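PDB 2PWY: tRNA (adenine(58)-N(1))-methyltransferase TrmI from Thermus thermophilus, which methylates N1 of adenosine 58 in tRNA, using S-adenosyl-L-methionine as methyl donor, and is required for growth at extreme temperatures. Local coordinates for residues Ala160-Glu164 with Ala165-Gly169. Numbering follows the deposited sequence.
Sequences AELEE and AAYDG
Glu163 and Ala166 are the end residues of a type II beta turn, which leads the loop after strand 150-154 into strand 167-173 of the Rossmann-like, class I methyltransferase sheet. The tight packing is here: Glu163 CB and Ala166 CB meet at 3.6 Å, and Ala166 CB also rests against Glu163 O at 3.4 Å. The backbone bond closing the turn, Ala166 N to Glu163 O, is weak: 3.5 Å long and bent to 131° at the hydrogen. At the turn's corner Ala165 has positive phi (54°), and the extended side chain of Glu164 touches Leu186 of helix 181-187.

The inner side, where Tyr167 is buried, belongs to Leu162 and Tyr167, whose side chains cross at about a right angle. With its CG anti to the carbonyl carbon (chi1 -63°), Tyr167 runs its ring back alongside Glu163: the CE2 edge lies 4.0 Å from Glu163 O, near the ring plane, while Leu162 CD2 approaches OH obliquely. Leu101 and Ala187 pack against both side chains, Arg99 makes a cation-pi contact with the ring, and the phenol is hydrogen-bonded to Glu125 OE1.

Toward solvent the link is looser and runs through water. One water takes the N-H of Glu163 and donates to Tyr167 OH at 2.6 Å; a second donates to Glu163 OE1, also at 2.6 Å, and only weakly to Tyr167 OH, 3.5 Å from its oxygen.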
ATOM      1  N   ALA A 160      11.363 -32.686  18.795  1.00 15.62           N
ATOM      2  CA  ALA A 160      10.331 -33.592  18.291  1.00 15.36           C
ATOM      3  C   ALA A 160      10.923 -34.821  17.611  1.00 14.99           C
ATOM      4  O   ALA A 160      11.940 -34.733  16.937  1.00 15.11           O
ATOM      5  CB  ALA A 160       9.428 -32.861  17.320  1.00 14.96           C
ATOM      6  N   GLU A 161      10.279 -35.968  17.799  1.00 15.01           N
ATOM      7  CA  GLU A 161      10.598 -37.158  17.011  1.00 14.50           C
ATOM      8  C   GLU A 161       9.779 -37.120  15.735  1.00 14.63           C
ATOM      9  O   GLU A 161       8.554 -37.252  15.784  1.00 15.01           O
ATOM     10  CB  GLU A 161      10.277 -38.424  17.794  1.00 14.88           C
ATOM     11  CG  GLU A 161      11.207 -38.650  18.948  1.00 13.99           C
ATOM     12  CD  GLU A 161      10.884 -39.913  19.723  1.00 15.70           C
ATOM     13  OE1 GLU A 161       9.815 -40.527  19.499  1.00 15.25           O
ATOM     14  OE2 GLU A 161      11.717 -40.275  20.570  1.00 15.56           O
ATOM     15  N   LEU A 162      10.451 -36.931  14.600  1.00 14.30           N
ATOM     16  CA  LEU A 162       9.768 -36.736  13.323  1.00 14.73           C
ATOM     17  C   LEU A 162      10.279 -37.693  12.256  1.00 14.27           C
ATOM     18  O   LEU A 162      11.461 -38.031  12.244  1.00 14.86           O
ATOM     19  CB  LEU A 162       9.948 -35.285  12.835  1.00 14.82           C
ATOM     20  CG  LEU A 162       9.341 -34.176  13.704  1.00 16.38           C
ATOM     21  CD1 LEU A 162       9.485 -32.814  13.040  1.00 17.86           C
ATOM     22  CD2 LEU A 162       7.876 -34.448  14.050  1.00 17.27           C
ATOM     23  N   GLU A 163       9.384 -38.121  11.363  1.00 13.75           N
ATOM     24  CA  GLU A 163       9.782 -38.907  10.201  1.00 13.56           C
ATOM     25  C   GLU A 163      10.361 -38.004   9.126  1.00 13.23           C
ATOM     26  O   GLU A 163       9.750 -37.002   8.765  1.00 13.52           O
ATOM     27  CB  GLU A 163       8.596 -39.675   9.626  1.00 13.36           C
ATOM     28  CG  GLU A 163       8.091 -40.779  10.521  1.00 13.46           C
ATOM     29  CD  GLU A 163       6.985 -41.561   9.874  1.00 14.78           C
ATOM     30  OE1 GLU A 163       5.896 -40.979   9.652  1.00 16.77           O
ATOM     31  OE2 GLU A 163       7.202 -42.753   9.584  1.00 12.43           O
ATOM     32  N   GLU A 164      11.524 -38.375   8.597  1.00 12.71           N
ATOM     33  CA  GLU A 164      12.165 -37.592   7.540  1.00 13.26           C
ATOM     34  C   GLU A 164      11.314 -37.529   6.263  1.00 12.20           C
ATOM     35  O   GLU A 164      10.764 -38.532   5.816  1.00 11.61           O
ATOM     36  CB  GLU A 164      13.551 -38.154   7.215  1.00 13.25           C
ATOM     37  CG  GLU A 164      14.255 -37.437   6.067  1.00 14.05           C
ATOM     38  CD  GLU A 164      15.685 -37.910   5.859  1.00 16.65           C
ATOM     39  OE1 GLU A 164      16.159 -37.855   4.707  1.00 21.77           O
ATOM     40  OE2 GLU A 164      16.335 -38.343   6.837  1.00 20.03           O
ATOM     41  N   ALA A 165      11.223 -36.333   5.688  1.00 11.81           N
ATOM     42  CA  ALA A 165      10.544 -36.140   4.399  1.00 12.13           C
ATOM     43  C   ALA A 165       9.110 -36.686   4.423  1.00 11.80           C
ATOM     44  O   ALA A 165       8.627 -37.243   3.426  1.00 13.21           O
ATOM     45  CB  ALA A 165      11.360 -36.769   3.253  1.00 12.00           C
ATOM     46  N   ALA A 166       8.434 -36.527   5.562  1.00 11.54           N
ATOM     47  CA  ALA A 166       7.062 -37.020   5.726  1.00 11.02           C
ATOM     48  C   ALA A 166       6.015 -35.911   5.643  1.00 10.75           C
ATOM     49  O   ALA A 166       4.825 -36.190   5.552  1.00 11.12           O
ATOM     50  CB  ALA A 166       6.911 -37.803   7.042  1.00 11.34           C
ATOM     51  N   TYR A 167       6.470 -34.661   5.653  1.00  9.79           N
ATOM     52  CA  TYR A 167       5.562 -33.511   5.705  1.00 10.12           C
ATOM     53  C   TYR A 167       5.557 -32.725   4.408  1.00  9.82           C
ATOM     54  O   TYR A 167       6.606 -32.518   3.774  1.00  9.76           O
ATOM     55  CB  TYR A 167       5.922 -32.614   6.894  1.00  9.93           C
ATOM     56  CG  TYR A 167       5.737 -33.341   8.208  1.00 10.58           C
ATOM     57  CD1 TYR A 167       4.537 -33.238   8.914  1.00 12.73           C
ATOM     58  CD2 TYR A 167       6.735 -34.196   8.707  1.00 10.95           C
ATOM     59  CE1 TYR A 167       4.339 -33.938  10.114  1.00 12.14           C
ATOM     60  CE2 TYR A 167       6.560 -34.893   9.908  1.00 11.04           C
ATOM     61  CZ  TYR A 167       5.358 -34.750  10.603  1.00 12.28           C
ATOM     62  OH  TYR A 167       5.182 -35.433  11.780  1.00 13.85           O
ATOM     63  N   ASP A 168       4.358 -32.282   4.042  1.00  9.19           N
ATOM     64  CA  ASP A 168       4.111 -31.586   2.791  1.00  9.05           C
ATOM     65  C   ASP A 168       4.344 -30.076   2.902  1.00  8.87           C
ATOM     66  O   ASP A 168       4.410 -29.378   1.885  1.00  9.33           O
ATOM     67  CB  ASP A 168       2.702 -31.890   2.289  1.00  9.25           C
ATOM     68  CG  ASP A 168       2.500 -33.373   2.037  1.00 10.78           C
ATOM     69  OD1 ASP A 168       3.152 -33.917   1.109  1.00 11.71           O
ATOM     70  OD2 ASP A 168       1.731 -34.008   2.795  1.00 10.64           O
ATOM     71  N   GLY A 169       4.518 -29.601   4.128  1.00  8.49           N
ATOM     72  CA  GLY A 169       4.705 -28.170   4.383  1.00  7.58           C
ATOM     73  C   GLY A 169       5.060 -28.000   5.839  1.00  7.30           C
ATOM     74  O   GLY A 169       4.779 -28.888   6.663  1.00  7.44           O
TER
HETATM   75  O   HOH W   1       6.580 -37.611  12.074  1.00 15.80           O
HETATM   76  O   HOH W   2       5.035 -38.564  10.228  1.00 22.74           O